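Tyrocidine synthetase 3 (Brevibacillus brevis, PDB 2JGP) forms part of a nonribosomal peptide synthetase that makes the antibiotic tyrocidine, pairing a peptidyl carrier domain with a condensation domain that joins amino acids by peptide bonds. Local coordinates at residues 9-14 against 76-81; 16-21 against 53-58; 62-67 against 71-76. All coordinates share one frame; numbering follows the deposited sequence.

Contact 1: 9-14 against 76-81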
loop_
_atom_site.group_PDB
_atom_site.type_symbol
_atom_site.label_atom_id
_atom_site.label_comp_id
_atom_site.label_asym_id
_atom_site.label_seq_id
_atom_site.Cartn_x
_atom_site.Cartn_y
_atom_site.Cartn_z
ATOM N N SER A 9 12.365 -4.702 7.109
ATOM C CA SER A 9 12.526 -4.257 5.738
ATOM C C SER A 9 12.501 -5.462 4.836
ATOM O O SER A 9 12.638 -6.591 5.303
ATOM C CB SER A 9 13.855 -3.533 5.556
ATOM O OG SER A 9 14.940 -4.433 5.683
ATOM N N VAL A 10 12.376 -5.216 3.536
ATOM C CA VAL A 10 12.355 -6.307 2.563
ATOM C C VAL A 10 13.645 -7.137 2.602
ATOM O O VAL A 10 13.579 -8.357 2.565
ATOM C CB VAL A 10 12.039 -5.783 1.121
ATOM C CG1 VAL A 10 13.138 -4.835 0.628
ATOM C CG2 VAL A 10 11.855 -6.935 0.159
ATOM N N TRP A 11 14.809 -6.497 2.704
ATOM C CA TRP A 11 16.066 -7.249 2.708
ATOM C C TRP A 11 16.292 -7.991 4.024
ATOM O O TRP A 11 16.877 -9.058 4.022
ATOM C CB TRP A 11 17.269 -6.371 2.327
ATOM C CG TRP A 11 17.280 -6.086 0.859
ATOM C CD1 TRP A 11 17.082 -4.877 0.256
ATOM C CD2 TRP A 11 17.440 -7.040 -0.198
ATOM N NE1 TRP A 11 17.130 -5.015 -1.113
ATOM C CE2 TRP A 11 17.345 -6.333 -1.419
ATOM C CE3 TRP A 11 17.656 -8.424 -0.235
ATOM C CZ2 TRP A 11 17.470 -6.959 -2.654
ATOM C CZ3 TRP A 11 17.780 -9.045 -1.463
ATOM C CH2 TRP A 11 17.691 -8.312 -2.658
ATOM N N GLU A 12 15.817 -7.442 5.141
ATOM C CA GLU A 12 15.873 -8.177 6.410
ATOM C C GLU A 12 15.012 -9.438 6.338
ATOM O O GLU A 12 15.432 -10.514 6.789
ATOM C CB GLU A 12 15.461 -7.290 7.584
ATOM C CG GLU A 12 16.545 -6.307 7.995
ATOM C CD GLU A 12 16.204 -5.524 9.240
ATOM O OE1 GLU A 12 17.031 -4.665 9.636
ATOM O OE2 GLU A 12 15.128 -5.768 9.838
ATOM N N ALA A 13 13.830 -9.317 5.732
ATOM C CA ALA A 13 12.934 -10.462 5.541
ATOM C C ALA A 13 13.554 -11.517 4.621
ATOM O O ALA A 13 13.577 -12.692 4.958
ATOM C CB ALA A 13 11.592 -10.001 4.983
ATOM N N ARG A 14 14.068 -11.087 3.470
ATOM C CA ARG A 14 14.664 -12.004 2.502
ATOM C C ARG A 14 15.852 -12.757 3.094
ATOM O O ARG A 14 15.951 -13.973 2.977
ATOM C CB ARG A 14 15.104 -11.244 1.245
ATOM C CG ARG A 14 13.942 -10.776 0.391
ATOM C CD ARG A 14 14.384 -9.850 -0.718
ATOM N NE ARG A 14 13.265 -9.570 -1.614
ATOM C CZ ARG A 14 13.182 -8.512 -2.417
ATOM N NH1 ARG A 14 14.160 -7.616 -2.472
ATOM N NH2 ARG A 14 12.109 -8.351 -3.174
ATOM N N PHE A 76 23.785 -3.187 3.985
ATOM C CA PHE A 76 24.770 -3.264 2.907
ATOM C C PHE A 76 24.088 -3.449 1.544
ATOM O O PHE A 76 24.424 -2.755 0.580
ATOM C CB PHE A 76 25.759 -4.406 3.154
ATOM C CG PHE A 76 26.616 -4.728 1.960
ATOM C CD1 PHE A 76 27.791 -4.036 1.732
ATOM C CD2 PHE A 76 26.237 -5.721 1.060
ATOM C CE1 PHE A 76 28.579 -4.329 0.635
ATOM C CE2 PHE A 76 27.022 -6.017 -0.046
ATOM C CZ PHE A 76 28.195 -5.325 -0.253
ATOM N N ILE A 77 23.136 -4.375 1.469
ATOM C CA ILE A 77 22.423 -4.634 0.207
ATOM C C ILE A 77 21.647 -3.399 -0.242
ATOM O O ILE A 77 21.636 -3.066 -1.430
ATOM C CB ILE A 77 21.441 -5.818 0.313
ATOM C CG1 ILE A 77 22.181 -7.121 0.618
ATOM C CG2 ILE A 77 20.646 -5.977 -0.997
ATOM C CD1 ILE A 77 21.242 -8.290 0.882
ATOM N N GLU A 78 21.011 -2.720 0.710
ATOM C CA GLU A 78 20.266 -1.484 0.419
ATOM C C GLU A 78 21.138 -0.370 -0.151
ATOM O O GLU A 78 20.671 0.451 -0.941
ATOM C CB GLU A 78 19.594 -0.959 1.688
ATOM C CG GLU A 78 18.398 -1.759 2.129
ATOM C CD GLU A 78 17.994 -1.497 3.570
ATOM O OE1 GLU A 78 18.708 -0.766 4.290
ATOM O OE2 GLU A 78 16.956 -2.041 3.992
ATOM N N GLU A 79 22.397 -0.331 0.271
ATOM C CA GLU A 79 23.298 0.760 -0.076
ATOM C C GLU A 79 24.220 0.424 -1.247
ATOM O O GLU A 79 25.035 1.259 -1.649
ATOM C CB GLU A 79 24.115 1.156 1.162
ATOM C CG GLU A 79 23.245 1.775 2.255
ATOM C CD GLU A 79 23.885 1.764 3.631
ATOM O OE1 GLU A 79 23.123 1.732 4.625
ATOM O OE2 GLU A 79 25.131 1.786 3.726
ATOM N N THR A 80 24.072 -0.777 -1.810
ATOM C CA THR A 80 24.996 -1.283 -2.826
ATOM C C THR A 80 24.287 -1.534 -4.156
ATOM O O THR A 80 23.365 -2.340 -4.231
ATOM C CB THR A 80 25.679 -2.584 -2.341
ATOM O OG1 THR A 80 26.394 -2.318 -1.128
ATOM C CG2 THR A 80 26.652 -3.123 -3.388
ATOM N N ALA A 81 24.731 -0.835 -5.199
ATOM C CA ALA A 81 24.202 -1.016 -6.551
ATOM C C ALA A 81 24.894 -2.173 -7.276
ATOM O O ALA A 81 24.284 -2.873 -8.084
ATOM C CB ALA A 81 24.374 0.267 -7.345
HETATM O O HOH W 1 15.309 -3.515 2.550
HETATM O O HOH W 2 17.070 -3.112 6.187
#
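Trp11 and Ile77 make an apolar, CH-pi contact between the first and last helices of the carrier domain, bringing the start of helix 10-23 against the end of helix 70-79. The CG2 methyl of Ile77 sits over one face of the indole, 3.5 Å from the centroid of its five-membered ring and 16° off the normal; the closest atom pair is Trp11 CE2 with Ile77 CG2, 3.3 Å. A chi1 of -63° sets Ile77 CG1 beside the backbone N and leaves CG2 anti to it; CG1 carries CD1 to Trp11 CE3, 3.8 Å away, and the branched residue thereby spans both rings. On the opposite face Arg14 NH1 lies 3.4 Å above the indole plane, offset from its centre, and Arg14 also forms a salt bridge with Asp406 of the condensation region.

At the outer side the chemistry turns polar. Ser9 is the N-cap of helix 10-23, its OG accepting from Glu12 N at 3.2 Å. The extended chain of Glu78 runs past Trp11 in the opposite direction, its CG 3.9 Å from Trp11 CD1, and a water links the helices by donating to Glu78 OE2 (2.6 Å) and accepting from Trp11 N (3.0 Å). A carboxylate held near this helix N-terminus would probably be favoured as the anion. The contact is thus an aromatic-aliphatic pair bordered by a water-bridged polar group, which satisfies a first-turn N-H.

Contact 2: 16-21 against 53-58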
loop_
_atom_site.group_PDB
_atom_site.type_symbol
_atom_site.label_atom_id
_atom_site.label_comp_id
_atom_site.label_asym_id
_atom_site.label_seq_id
_atom_site.Cartn_x
_atom_site.Cartn_y
_atom_site.Cartn_z
ATOM N N ALA A 16 16.674 -13.176 6.344
ATOM C CA ALA A 16 16.293 -13.991 7.495
ATOM C C ALA A 16 15.761 -15.336 7.040
ATOM O O ALA A 16 16.091 -16.357 7.622
ATOM C CB ALA A 16 15.258 -13.269 8.336
ATOM N N GLN A 17 14.931 -15.311 5.997
ATOM C CA GLN A 17 14.375 -16.520 5.381
ATOM C C GLN A 17 15.473 -17.454 4.871
ATOM O O GLN A 17 15.437 -18.659 5.120
ATOM C CB GLN A 17 13.415 -16.114 4.250
ATOM C CG GLN A 17 13.188 -17.129 3.121
ATOM C CD GLN A 17 13.920 -16.770 1.812
ATOM O OE1 GLN A 17 14.098 -15.581 1.441
ATOM N NE2 GLN A 17 14.332 -17.800 1.102
ATOM N N VAL A 18 16.443 -16.895 4.155
ATOM C CA VAL A 18 17.574 -17.666 3.660
ATOM C C VAL A 18 18.422 -18.259 4.797
ATOM O O VAL A 18 18.799 -19.426 4.734
ATOM C CB VAL A 18 18.448 -16.837 2.692
ATOM C CG1 VAL A 18 19.763 -17.547 2.414
ATOM C CG2 VAL A 18 17.689 -16.593 1.374
ATOM N N TRP A 19 18.700 -17.475 5.839
ATOM C CA TRP A 19 19.485 -17.981 6.971
ATOM C C TRP A 19 18.786 -19.148 7.665
ATOM O O TRP A 19 19.428 -20.125 8.039
ATOM C CB TRP A 19 19.736 -16.889 8.006
ATOM C CG TRP A 19 20.753 -15.861 7.619
ATOM C CD1 TRP A 19 21.133 -15.504 6.352
ATOM C CD2 TRP A 19 21.485 -15.009 8.512
ATOM N NE1 TRP A 19 22.063 -14.500 6.407
ATOM C CE2 TRP A 19 22.300 -14.177 7.719
ATOM C CE3 TRP A 19 21.535 -14.878 9.905
ATOM C CZ2 TRP A 19 23.156 -13.218 8.271
ATOM C CZ3 TRP A 19 22.386 -13.925 10.453
ATOM C CH2 TRP A 19 23.184 -13.108 9.634
ATOM N N GLU A 20 17.476 -19.025 7.856
ATOM C CA GLU A 20 16.685 -20.091 8.477
ATOM C C GLU A 20 16.799 -21.399 7.696
ATOM O O GLU A 20 16.986 -22.463 8.283
ATOM C CB GLU A 20 15.220 -19.673 8.591
ATOM C CG GLU A 20 14.986 -18.584 9.623
ATOM C CD GLU A 20 13.620 -17.927 9.503
ATOM O OE1 GLU A 20 13.273 -17.137 10.405
ATOM O OE2 GLU A 20 12.897 -18.202 8.519
ATOM N N GLN A 21 16.700 -21.311 6.376
ATOM C CA GLN A 21 16.836 -22.490 5.517
ATOM C C GLN A 21 18.242 -23.080 5.555
ATOM O O GLN A 21 18.413 -24.295 5.726
ATOM C CB GLN A 21 16.469 -22.138 4.076
ATOM C CG GLN A 21 14.997 -21.787 3.883
ATOM C CD GLN A 21 14.058 -22.875 4.383
ATOM O OE1 GLN A 21 13.148 -22.609 5.173
ATOM N NE2 GLN A 21 14.282 -24.106 3.939
ATOM N N ASN A 53 20.949 -17.171 -6.149
ATOM C CA ASN A 53 19.943 -17.954 -6.869
ATOM C C ASN A 53 18.528 -17.383 -6.769
ATOM O O ASN A 53 17.812 -17.330 -7.768
ATOM C CB ASN A 53 19.943 -19.413 -6.392
ATOM C CG ASN A 53 21.197 -20.171 -6.811
ATOM O OD1 ASN A 53 21.917 -19.759 -7.723
ATOM N ND2 ASN A 53 21.457 -21.292 -6.144
ATOM N N GLU A 54 18.126 -16.971 -5.571
ATOM C CA GLU A 54 16.762 -16.491 -5.352
ATOM C C GLU A 54 16.597 -15.030 -5.778
ATOM O O GLU A 54 15.553 -14.669 -6.334
ATOM C CB GLU A 54 16.350 -16.678 -3.888
ATOM C CG GLU A 54 14.862 -16.392 -3.586
ATOM C CD GLU A 54 13.890 -17.361 -4.254
ATOM O OE1 GLU A 54 12.687 -17.027 -4.351
ATOM O OE2 GLU A 54 14.317 -18.451 -4.674
ATOM N N TYR A 55 17.618 -14.202 -5.541
ATOM C CA TYR A 55 17.493 -12.742 -5.721
ATOM C C TYR A 55 18.509 -12.091 -6.666
ATOM O O TYR A 55 18.455 -10.881 -6.865
ATOM C CB TYR A 55 17.541 -12.051 -4.354
ATOM C CG TYR A 55 16.479 -12.567 -3.419
ATOM C CD1 TYR A 55 16.804 -13.371 -2.328
ATOM C CD2 TYR A 55 15.135 -12.292 -3.655
ATOM C CE1 TYR A 55 15.814 -13.863 -1.478
ATOM C CE2 TYR A 55 14.139 -12.780 -2.818
ATOM C CZ TYR A 55 14.483 -13.562 -1.733
ATOM O OH TYR A 55 13.490 -14.047 -0.921
ATOM N N GLN A 56 19.412 -12.875 -7.257
ATOM C CA GLN A 56 20.476 -12.327 -8.116
ATOM C C GLN A 56 21.215 -11.170 -7.449
ATOM O O GLN A 56 21.498 -10.148 -8.081
ATOM C CB GLN A 56 19.914 -11.868 -9.466
ATOM C CG GLN A 56 19.879 -12.933 -10.531
ATOM C CD GLN A 56 19.515 -12.363 -11.877
ATOM O OE1 GLN A 56 18.556 -11.604 -11.998
ATOM N NE2 GLN A 56 20.279 -12.724 -12.904
ATOM N N VAL A 57 21.497 -11.321 -6.160
ATOM C CA VAL A 57 22.296 -10.354 -5.430
ATOM C C VAL A 57 23.569 -11.067 -5.012
ATOM O O VAL A 57 23.516 -12.124 -4.388
ATOM C CB VAL A 57 21.550 -9.796 -4.211
ATOM C CG1 VAL A 57 22.460 -8.884 -3.396
ATOM C CG2 VAL A 57 20.303 -9.035 -4.668
ATOM N N ASP A 58 24.704 -10.492 -5.383
ATOM C CA ASP A 58 26.001 -11.107 -5.152
ATOM C C ASP A 58 26.657 -10.451 -3.945
ATOM O O ASP A 58 27.120 -9.313 -4.021
ATOM C CB ASP A 58 26.866 -10.964 -6.402
ATOM C CG ASP A 58 26.257 -11.659 -7.617
ATOM O OD1 ASP A 58 25.765 -12.800 -7.471
ATOM O OD2 ASP A 58 26.269 -11.066 -8.718
#
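Tyr55 OH meets the amide end of Gln17, with 2.9 Å to the atom modelled as Gln17 OE1. The amide end of Gln17 approaches the hydroxyl end of the phenol, and the two side chains come from opposite directions, their flat ends turned 69° apart. Gln17 leaves helix 10-23 with CG opposite the backbone N (chi1 155°), then bends at chi2, which carries the amide across toward helix 41-55. A tyrosine suits the facing position because its rigid ring spans the gap between the helices and puts a polar atom at the far end; the backbones stay well apart, the nearest alpha carbons being Val18 CA and Glu54 CA at 9.1 Å.

Beside this polar meeting Val18 supplies the apolar part. Its CG2 stands at the ring edge, 4.4 Å from Tyr55 CE1, a loose approach; Val18 also touches Ser50 and Met51, about a turn earlier in helix 41-55. One face of the phenol is overlaid by the neighbouring Glu54, whose CG lies 3.3 Å above the plane, offset from the ring centre. Tyr55 ends the helix, and Gln56 turns the chain away with a positive phi of 50°.

Residues of the condensation region close round the same place: Tyr55 touches His404 and Gln272, and Glu54 OE1 is hydrogen-bonded to His404 NE2. The arrangement belongs to the four-helix bundle of peptidyl carrier domains, here where its first two long helices meet the partner domain. In this family the phosphopantetheine arm is attached near the beginning of the second helix, and this contact lies at the other end of it.

Contact 3: 62-67 against 71-76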
loop_
_atom_site.group_PDB
_atom_site.type_symbol
_atom_site.label_atom_id
_atom_site.label_comp_id
_atom_site.label_asym_id
_atom_site.label_seq_id
_atom_site.Cartn_x
_atom_site.Cartn_y
_atom_site.Cartn_z
ATOM N N ARG A 62 33.577 -11.761 2.098
ATOM C CA ARG A 62 34.185 -10.768 2.993
ATOM C C ARG A 62 33.176 -9.875 3.708
ATOM O O ARG A 62 33.384 -9.507 4.863
ATOM C CB ARG A 62 35.198 -9.878 2.253
ATOM C CG ARG A 62 34.835 -9.496 0.826
ATOM C CD ARG A 62 35.336 -10.532 -0.205
ATOM N NE ARG A 62 36.216 -9.934 -1.212
ATOM C CZ ARG A 62 37.123 -10.603 -1.926
ATOM N NH1 ARG A 62 37.295 -11.917 -1.776
ATOM N NH2 ARG A 62 37.873 -9.950 -2.806
ATOM N N ILE A 63 32.097 -9.517 3.016
ATOM C CA ILE A 63 31.062 -8.665 3.591
ATOM C C ILE A 63 30.215 -9.401 4.636
ATOM O O ILE A 63 29.844 -8.817 5.657
ATOM C CB ILE A 63 30.153 -8.079 2.488
ATOM C CG1 ILE A 63 30.960 -7.141 1.582
ATOM C CG2 ILE A 63 28.979 -7.346 3.095
ATOM C CD1 ILE A 63 31.538 -5.930 2.296
ATOM N N LEU A 64 29.910 -10.674 4.394
ATOM C CA LEU A 64 29.195 -11.479 5.389
ATOM C C LEU A 64 30.012 -11.590 6.679
ATOM O O LEU A 64 29.466 -11.515 7.779
ATOM C CB LEU A 64 28.868 -12.870 4.840
ATOM C CG LEU A 64 28.115 -13.834 5.763
ATOM C CD1 LEU A 64 26.935 -13.173 6.472
ATOM C CD2 LEU A 64 27.638 -15.055 4.974
ATOM N N PHE A 65 31.321 -11.771 6.543
ATOM C CA PHE A 65 32.200 -11.763 7.710
ATOM C C PHE A 65 32.202 -10.396 8.393
ATOM O O PHE A 65 32.112 -10.303 9.618
ATOM C CB PHE A 65 33.625 -12.158 7.318
ATOM C CG PHE A 65 33.847 -13.643 7.260
ATOM C CD1 PHE A 65 34.266 -14.257 6.089
ATOM C CD2 PHE A 65 33.652 -14.425 8.386
ATOM C CE1 PHE A 65 34.492 -15.638 6.047
ATOM C CE2 PHE A 65 33.870 -15.800 8.350
ATOM C CZ PHE A 65 34.286 -16.405 7.179
ATOM N N GLU A 66 32.299 -9.348 7.584
ATOM C CA GLU A 66 32.366 -7.973 8.066
ATOM C C GLU A 66 31.041 -7.514 8.672
ATOM O O GLU A 66 31.030 -6.801 9.670
ATOM C CB GLU A 66 32.754 -7.060 6.904
ATOM C CG GLU A 66 33.001 -5.605 7.253
ATOM C CD GLU A 66 33.442 -4.804 6.040
ATOM O OE1 GLU A 66 34.462 -5.175 5.422
ATOM O OE2 GLU A 66 32.771 -3.809 5.698
ATOM N N LYS A 67 29.934 -7.950 8.070
ATOM C CA LYS A 67 28.589 -7.539 8.466
ATOM C C LYS A 67 27.790 -8.792 8.833
ATOM O O LYS A 67 26.918 -9.216 8.078
ATOM C CB LYS A 67 27.904 -6.809 7.307
ATOM C CG LYS A 67 28.714 -5.709 6.643
ATOM C CD LYS A 67 28.773 -4.434 7.464
ATOM C CE LYS A 67 29.186 -3.244 6.591
ATOM N NZ LYS A 67 28.974 -1.963 7.300
ATOM N N GLN A 71 20.684 -7.180 10.243
ATOM C CA GLN A 71 20.460 -5.745 10.018
ATOM C C GLN A 71 21.627 -5.093 9.283
ATOM O O GLN A 71 21.418 -4.245 8.423
ATOM C CB GLN A 71 20.128 -5.000 11.316
ATOM C CG GLN A 71 21.218 -4.986 12.365
ATOM C CD GLN A 71 20.794 -4.256 13.630
ATOM O OE1 GLN A 71 19.659 -3.806 13.750
ATOM N NE2 GLN A 71 21.708 -4.151 14.585
ATOM N N GLU A 72 22.850 -5.498 9.600
ATOM C CA GLU A 72 24.017 -4.931 8.929
ATOM C C GLU A 72 24.085 -5.352 7.469
ATOM O O GLU A 72 24.407 -4.540 6.601
ATOM C CB GLU A 72 25.301 -5.363 9.614
ATOM C CG GLU A 72 25.513 -4.777 10.987
ATOM C CD GLU A 72 26.729 -5.378 11.657
ATOM O OE1 GLU A 72 27.756 -4.689 11.710
ATOM O OE2 GLU A 72 26.665 -6.550 12.092
ATOM N N LEU A 73 23.814 -6.628 7.213
ATOM C CA LEU A 73 23.924 -7.182 5.863
ATOM C C LEU A 73 22.801 -6.662 4.973
ATOM O O LEU A 73 23.024 -6.366 3.803
ATOM C CB LEU A 73 23.915 -8.712 5.918
ATOM C CG LEU A 73 24.328 -9.485 4.658
ATOM C CD1 LEU A 73 25.743 -9.127 4.217
ATOM C CD2 LEU A 73 24.228 -10.973 4.927
ATOM N N ALA A 74 21.597 -6.535 5.527
ATOM C CA ALA A 74 20.485 -5.896 4.805
ATOM C C ALA A 74 20.804 -4.448 4.433
ATOM O O ALA A 74 20.539 -4.023 3.309
ATOM C CB ALA A 74 19.202 -5.954 5.626
ATOM N N ALA A 75 21.367 -3.697 5.378
ATOM C CA ALA A 75 21.801 -2.324 5.116
ATOM C C ALA A 75 22.826 -2.266 3.975
ATOM O O ALA A 75 22.748 -1.396 3.102
ATOM C CB ALA A 75 22.383 -1.691 6.382
ATOM N N PHE A 76 23.785 -3.187 3.985
ATOM C CA PHE A 76 24.770 -3.264 2.907
ATOM C C PHE A 76 24.088 -3.449 1.544
ATOM O O PHE A 76 24.424 -2.755 0.580
ATOM C CB PHE A 76 25.759 -4.406 3.154
ATOM C CG PHE A 76 26.616 -4.728 1.960
ATOM C CD1 PHE A 76 27.791 -4.036 1.732
ATOM C CD2 PHE A 76 26.237 -5.721 1.060
ATOM C CE1 PHE A 76 28.579 -4.329 0.635
ATOM C CE2 PHE A 76 27.022 -6.017 -0.046
ATOM C CZ PHE A 76 28.195 -5.325 -0.253
HETATM O O HOH W 3 25.952 -2.382 6.814
#
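Helices 61-66 and 70-79 form a helical hairpin: the axes of their segments run at 137° to each other and approach to 9.7 Å, while the chain reverses so sharply that Lys67 CA and Glu72 CA are 5.3 Å apart.

Ile63 reaches across the open end of this V to Phe76. Its CG2 lies over the middle of the phenyl ring, 3.6 Å from the centroid and 6° off the normal, a CH-pi contact, while CG1 and CD1 spread over the CE1 side. Leu73 fills the space nearer the turn, meeting Ile63 CG2 through CD1 at 3.9 Å and Leu64 CD1 through CD2 at 3.8 Å; beyond it lie Leu15 of the first helix and Ile59.

At the turn Lys67 CB packs on Glu72 CB at 3.8 Å. The bend of Lys67 at chi2 (-76°) turns its aliphatic stem across the Glu72 side chain, on helix 70-79, and its NZ donates to a water that in turn donates to Glu72 O (2.7 Å). Glu72 OE2 instead pairs with Thr69 OG1. Apolar branches therefore hold the hairpin together, with the lysine and glutamate using their methylenes for packing and directing their polar ends to water and to the turn.

Overall arrangement
All three contacts lie in the carrier domain and share its small core. Contacts 2 and 3 are nested within the chain loop that contact 1 closes, and the three centres are about 10 to 13 Å apart. Contact 1 joins contact 2 where Trp11 CH2 rests 3.4 Å from Val57 CG2, and joins contact 3 through Trp11 CB and Ala74 CB, 3.8 Å apart. Trp19, in the 16-21 segment, touches Leu64 and Leu73 of contact 3 and links these two more loosely. A sodium ion bound by Gln396 and Asp400 lies about 4 Å from the Gln17 side chain and about 12 Å from that of Trp11, so contact 2 is nearer the ion than contact 1.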